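Local coordinates for separin (Saccharomyces cerevisiae, PDB 5U1T), which cleaves the cohesin subunit MCD1/SCC1 as a caspase-like cysteine protease at the onset of anaphase, releasing chromosomes to segregate, at residues S379-C382 with I383-E387; E1324-Y1327 with D1328-D1331. All blocks are in the same frame, centred on the assembly; numbering follows the deposited sequence.

In the fold
Contact 1 comes first along the chain and is complete well before contact 2 begins. Contact 1 lies at the C-terminal end of helix 365-384, in the helical domain. Contact 2 lies in the loop between helices 1303-1320 and 1332-1347, within the range of peptidase family C50. The two share no helix or sheet. Their centres are 129 Å apart and their nearest atoms about 117 Å, on opposite sides of the centre of an elongated chain. Both are local turns that lead into the next helix, at 388-404 and 1332-1347. Neither lies near the cysteine assigned as catalytic by similarity; the geometry is that of local packing at helix ends and turns.

Contact 1: S379-C382 with I383-E387; sequences SEIC and IDYKE
Helix 365-384 ends here: D384 N bonds E380 O at 3.0 Å in regular helical fashion, and E387 N then reaches back to C382 O at 2.9 Å, five residues earlier. K386 has positive phi (47°), so this closure is of the Schellman type. E387 is the N-cap residue of helix 388-404, which makes the turn a tight link between two helices. The CB atoms of C382 and E387 lie 4.2 Å apart. The main apolar pair is I381 with Y385. Their side chains run side by side in the same direction. With chi1 at -77°, I381 turns CG2 away from its backbone N and toward the Y385 ring. I381 CG2 touches the ring at two atoms, 3.7 Å from Y385 CD2 and 3.8 Å from Y385 CE2. The ring hydroxyl bonds L338 O. With an alanine in place of this tyrosine, I381 CG2 is likely to lose its ring neighbour and L338 O its hydroxyl partner, opening a gap beside the helix end. E380 and D384 sit one turn apart, with E380 OE2 and D384 OD1 separated by 4.8 Å. R162 forms salt bridges to both carboxylates and would offset their mutual repulsion; R334 takes D384 OD2. I383 CD1 lies 4.1 Å from E380 OE1. Around the helix end, I381 packs on W330 and I333 of helix 319-336, C382 on L391 and I394 of helix 388-404, and C382 and Y385 on F348 and I344 of helix 342-357.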
ATOM      1  N   SER A 379     -22.140 -32.445  43.733  1.00 78.58           N
ATOM      2  CA  SER A 379     -22.404 -32.070  42.345  1.00 72.78           C
ATOM      3  C   SER A 379     -23.731 -32.651  41.880  1.00 75.69           C
ATOM      4  O   SER A 379     -24.478 -32.029  41.122  1.00 77.97           O
ATOM      5  CB  SER A 379     -21.268 -32.537  41.432  1.00 74.58           C
ATOM      6  OG  SER A 379     -21.098 -33.939  41.476  1.00 81.72           O
ATOM      7  N   GLU A 380     -24.016 -33.853  42.357  1.00 80.37           N
ATOM      8  CA  GLU A 380     -25.268 -34.517  42.056  1.00 79.92           C
ATOM      9  C   GLU A 380     -26.448 -33.759  42.659  1.00 79.59           C
ATOM     10  O   GLU A 380     -27.532 -33.725  42.076  1.00 77.30           O
ATOM     11  CB  GLU A 380     -25.232 -35.961  42.564  1.00 83.47           C
ATOM     12  CG  GLU A 380     -24.434 -36.885  41.670  1.00 78.83           C
ATOM     13  CD  GLU A 380     -24.875 -36.779  40.219  1.00 89.20           C
ATOM     14  OE1 GLU A 380     -24.005 -36.606  39.333  1.00 96.16           O
ATOM     15  OE2 GLU A 380     -26.098 -36.859  39.963  1.00 83.86           O
ATOM     16  N   ILE A 381     -26.237 -33.151  43.822  1.00 77.33           N
ATOM     17  CA  ILE A 381     -27.277 -32.346  44.445  1.00 80.65           C
ATOM     18  C   ILE A 381     -27.624 -31.164  43.547  1.00 79.26           C
ATOM     19  O   ILE A 381     -28.797 -30.868  43.319  1.00 77.06           O
ATOM     20  CB  ILE A 381     -26.850 -31.841  45.847  1.00 84.37           C
ATOM     21  CG1 ILE A 381     -26.966 -32.966  46.879  1.00 82.80           C
ATOM     22  CG2 ILE A 381     -27.708 -30.662  46.274  1.00 83.52           C
ATOM     23  CD1 ILE A 381     -28.268 -32.957  47.653  1.00 82.27           C
ATOM     24  N   CYS A 382     -26.596 -30.510  43.016  1.00 76.33           N
ATOM     25  CA  CYS A 382     -26.799 -29.366  42.139  1.00 73.66           C
ATOM     26  C   CYS A 382     -27.602 -29.721  40.900  1.00 75.74           C
ATOM     27  O   CYS A 382     -28.406 -28.926  40.443  1.00 77.62           O
ATOM     28  CB  CYS A 382     -25.462 -28.762  41.742  1.00 67.98           C
ATOM     29  SG  CYS A 382     -24.596 -28.074  43.153  1.00 71.85           S
ATOM     30  N   ILE A 383     -27.409 -30.915  40.360  1.00 73.50           N
ATOM     31  CA  ILE A 383     -28.201 -31.330  39.212  1.00 75.54           C
ATOM     32  C   ILE A 383     -29.648 -31.695  39.612  1.00 77.73           C
ATOM     33  O   ILE A 383     -30.579 -31.489  38.833  1.00 80.24           O
ATOM     34  CB  ILE A 383     -27.522 -32.502  38.489  1.00 74.04           C
ATOM     35  CG1 ILE A 383     -26.098 -32.108  38.112  1.00 68.02           C
ATOM     36  CG2 ILE A 383     -28.294 -32.903  37.245  1.00 68.07           C
ATOM     37  CD1 ILE A 383     -25.313 -33.222  37.515  1.00 71.36           C
ATOM     38  N   ASP A 384     -29.846 -32.206  40.827  1.00 79.61           N
ATOM     39  CA  ASP A 384     -31.196 -32.488  41.323  1.00 77.47           C
ATOM     40  C   ASP A 384     -31.980 -31.195  41.527  1.00 77.26           C
ATOM     41  O   ASP A 384     -33.206 -31.182  41.471  1.00 72.12           O
ATOM     42  CB  ASP A 384     -31.146 -33.256  42.647  1.00 84.81           C
ATOM     43  CG  ASP A 384     -30.665 -34.694  42.487  1.00 84.76           C
ATOM     44  OD1 ASP A 384     -30.354 -35.109  41.354  1.00 83.98           O
ATOM     45  OD2 ASP A 384     -30.588 -35.414  43.507  1.00 87.29           O
ATOM     46  N   TYR A 385     -31.247 -30.112  41.767  1.00 81.86           N
ATOM     47  CA  TYR A 385     -31.822 -28.839  42.188  1.00 87.17           C
ATOM     48  C   TYR A 385     -31.775 -27.748  41.119  1.00 84.69           C
ATOM     49  O   TYR A 385     -32.198 -26.620  41.369  1.00 85.13           O
ATOM     50  CB  TYR A 385     -31.083 -28.316  43.415  1.00 87.67           C
ATOM     51  CG  TYR A 385     -31.448 -28.943  44.731  1.00 87.25           C
ATOM     52  CD1 TYR A 385     -32.468 -29.882  44.833  1.00 90.06           C
ATOM     53  CD2 TYR A 385     -30.775 -28.577  45.888  1.00 86.30           C
ATOM     54  CE1 TYR A 385     -32.802 -30.450  46.067  1.00 88.95           C
ATOM     55  CE2 TYR A 385     -31.097 -29.130  47.119  1.00 93.29           C
ATOM     56  CZ  TYR A 385     -32.109 -30.062  47.206  1.00 93.84           C
ATOM     57  OH  TYR A 385     -32.405 -30.592  48.440  1.00 96.27           O
ATOM     58  N   LYS A 386     -31.245 -28.077  39.946  1.00 84.07           N
ATOM     59  CA  LYS A 386     -30.966 -27.072  38.925  1.00 76.74           C
ATOM     60  C   LYS A 386     -30.250 -25.866  39.537  1.00 76.36           C
ATOM     61  O   LYS A 386     -30.811 -24.776  39.612  1.00 81.70           O
ATOM     62  CB  LYS A 386     -32.255 -26.635  38.232  1.00 79.89           C
ATOM     63  CG  LYS A 386     -33.058 -27.787  37.659  1.00 75.20           C
ATOM     64  CD  LYS A 386     -34.376 -27.301  37.099  1.00 77.26           C
ATOM     65  CE  LYS A 386     -35.193 -28.464  36.599  1.00 76.74           C
ATOM     66  NZ  LYS A 386     -35.495 -29.409  37.719  1.00 90.21           N
ATOM     67  N   GLU A 387     -29.024 -26.083  40.002  1.00 73.81           N
ATOM     68  CA  GLU A 387     -28.220 -25.033  40.625  1.00 77.81           C
ATOM     69  C   GLU A 387     -26.902 -24.863  39.883  1.00 82.62           C
ATOM     70  O   GLU A 387     -25.877 -25.408  40.290  1.00 79.68           O
ATOM     71  CB  GLU A 387     -27.961 -25.354  42.093  1.00 81.25           C
ATOM     72  CG  GLU A 387     -29.199 -25.271  42.949  1.00 85.41           C
ATOM     73  CD  GLU A 387     -29.614 -23.842  43.213  1.00 87.31           C
ATOM     74  OE1 GLU A 387     -28.727 -22.961  43.191  1.00 86.15           O
ATOM     75  OE2 GLU A 387     -30.822 -23.607  43.442  1.00 88.70           O
TER

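Contact 2: E1324-Y1327 with D1328-D1331; sequences ENAY and DEID
A beta turn spans A1326 to E1329 in the loop joining helices 1303-1320 and 1332-1347. Its corner residues Y1327 and D1328 both have helix-like backbone angles, close to a type I or III turn. The turn is closed by E1329 N, which bonds A1326 O at 2.9 Å. The N-H points almost straight at the oxygen (166°), but the donor stands well above the carbonyl plane, 55° out of it. A second, weak bond from I1330 N to Y1327 O (3.5 Å) continues the winding by one residue. The side chains at the two ends of the turn also meet: A1326 CB lies 3.6 Å from E1329 CG. The apolar side is carried by I1330, whose side chain points back at the first half of the loop. Both I1330 and Y1327 also pack on L1315 of helix 1303-1320, and I1330 touches P1271 of helix 1271-1275. D1331 follows as the N-cap of helix 1332-1347. I1330 CG1 lies 3.4 Å from A1326 O. With chi2 at 162°, I1330 extends CD1 away from its CA and out to the tyrosine. This terminal methyl, I1330 CD1, meets the ring obliquely, 3.5 Å from Y1327 CD1.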
ATOM      1  N   GLU A1324       3.966  49.772 -46.894  1.00 51.22           N
ATOM      2  CA  GLU A1324       4.154  48.901 -48.039  1.00 50.20           C
ATOM      3  C   GLU A1324       5.169  49.463 -49.029  1.00 56.45           C
ATOM      4  O   GLU A1324       5.187  50.655 -49.291  1.00 54.40           O
ATOM      5  CB  GLU A1324       2.835  48.664 -48.739  1.00 52.28           C
ATOM      6  CG  GLU A1324       1.867  47.902 -47.900  1.00 61.56           C
ATOM      7  CD  GLU A1324       0.723  47.346 -48.725  1.00 75.12           C
ATOM      8  OE1 GLU A1324       0.124  48.112 -49.546  1.00 77.06           O
ATOM      9  OE2 GLU A1324       0.431  46.138 -48.565  1.00 80.82           O
ATOM     10  N   ASN A1325       6.025  48.584 -49.544  1.00 47.36           N
ATOM     11  CA  ASN A1325       6.966  48.912 -50.584  1.00 43.95           C
ATOM     12  C   ASN A1325       7.110  47.757 -51.562  1.00 48.38           C
ATOM     13  O   ASN A1325       7.930  46.874 -51.356  1.00 50.02           O
ATOM     14  CB  ASN A1325       8.321  49.286 -49.983  1.00 42.82           C
ATOM     15  CG  ASN A1325       8.305  50.657 -49.339  1.00 48.33           C
ATOM     16  OD1 ASN A1325       8.586  50.812 -48.157  1.00 44.47           O
ATOM     17  ND2 ASN A1325       7.954  51.666 -50.124  1.00 49.89           N
ATOM     18  N   ALA A1326       6.311  47.767 -52.627  1.00 50.88           N
ATOM     19  CA  ALA A1326       6.477  46.810 -53.715  1.00 48.24           C
ATOM     20  C   ALA A1326       7.939  46.728 -54.167  1.00 51.75           C
ATOM     21  O   ALA A1326       8.528  47.748 -54.538  1.00 53.94           O
ATOM     22  CB  ALA A1326       5.595  47.191 -54.871  1.00 52.21           C
ATOM     23  N   TYR A1327       8.520  45.525 -54.119  1.00 54.00           N
ATOM     24  CA  TYR A1327       9.915  45.308 -54.507  1.00 58.12           C
ATOM     25  C   TYR A1327      10.059  45.615 -55.991  1.00 58.55           C
ATOM     26  O   TYR A1327      11.127  45.954 -56.493  1.00 67.33           O
ATOM     27  CB  TYR A1327      10.366  43.874 -54.206  1.00 60.47           C
ATOM     28  CG  TYR A1327      10.631  43.576 -52.740  1.00 58.33           C
ATOM     29  CD1 TYR A1327      10.174  44.426 -51.740  1.00 51.52           C
ATOM     30  CD2 TYR A1327      11.365  42.455 -52.359  1.00 67.39           C
ATOM     31  CE1 TYR A1327      10.421  44.168 -50.407  1.00 54.95           C
ATOM     32  CE2 TYR A1327      11.631  42.190 -51.004  1.00 66.69           C
ATOM     33  CZ  TYR A1327      11.141  43.047 -50.038  1.00 63.07           C
ATOM     34  OH  TYR A1327      11.372  42.801 -48.703  1.00 67.49           O
ATOM     35  N   ASP A1328       8.936  45.482 -56.667  1.00 58.59           N
ATOM     36  CA  ASP A1328       8.710  45.917 -58.024  1.00 59.12           C
ATOM     37  C   ASP A1328       9.195  47.325 -58.346  1.00 57.95           C
ATOM     38  O   ASP A1328       9.589  47.630 -59.477  1.00 56.63           O
ATOM     39  CB  ASP A1328       7.211  45.839 -58.282  1.00 65.20           C
ATOM     40  CG  ASP A1328       6.908  45.280 -59.613  1.00 77.67           C
ATOM     41  OD1 ASP A1328       7.673  45.618 -60.535  1.00 85.75           O
ATOM     42  OD2 ASP A1328       5.939  44.488 -59.750  1.00 88.98           O
ATOM     43  N   GLU A1329       9.131  48.201 -57.356  1.00 54.47           N
ATOM     44  CA  GLU A1329       9.403  49.601 -57.595  1.00 50.97           C
ATOM     45  C   GLU A1329      10.317  50.206 -56.554  1.00 55.58           C
ATOM     46  O   GLU A1329      10.371  51.417 -56.420  1.00 58.76           O
ATOM     47  CB  GLU A1329       8.097  50.405 -57.658  1.00 58.34           C
ATOM     48  CG  GLU A1329       6.898  49.775 -56.991  1.00 53.73           C
ATOM     49  CD  GLU A1329       5.681  50.681 -57.010  1.00 63.17           C
ATOM     50  OE1 GLU A1329       5.839  51.899 -57.275  1.00 75.15           O
ATOM     51  OE2 GLU A1329       4.554  50.185 -56.769  1.00 63.95           O
ATOM     52  N   ILE A1330      11.029  49.376 -55.802  1.00 55.12           N
ATOM     53  CA  ILE A1330      12.119  49.895 -54.999  1.00 54.63           C
ATOM     54  C   ILE A1330      13.322  50.013 -55.925  1.00 53.86           C
ATOM     55  O   ILE A1330      13.551  49.131 -56.756  1.00 55.60           O
ATOM     56  CB  ILE A1330      12.450  48.983 -53.798  1.00 60.13           C
ATOM     57  CG1 ILE A1330      11.253  48.894 -52.840  1.00 56.21           C
ATOM     58  CG2 ILE A1330      13.723  49.457 -53.082  1.00 54.15           C
ATOM     59  CD1 ILE A1330      11.316  47.726 -51.884  1.00 55.21           C
ATOM     60  N   ASP A1331      14.078  51.095 -55.811  1.00 53.79           N
ATOM     61  CA  ASP A1331      15.296  51.197 -56.597  1.00 59.51           C
ATOM     62  C   ASP A1331      16.458  50.530 -55.876  1.00 55.74           C
ATOM     63  O   ASP A1331      17.232  51.195 -55.194  1.00 56.74           O
ATOM     64  CB  ASP A1331      15.635  52.655 -56.898  1.00 59.85           C
ATOM     65  CG  ASP A1331      16.669  52.791 -58.000  1.00 62.69           C
ATOM     66  OD1 ASP A1331      17.233  51.755 -58.424  1.00 63.18           O
ATOM     67  OD2 ASP A1331      16.920  53.937 -58.436  1.00 65.79           O
TER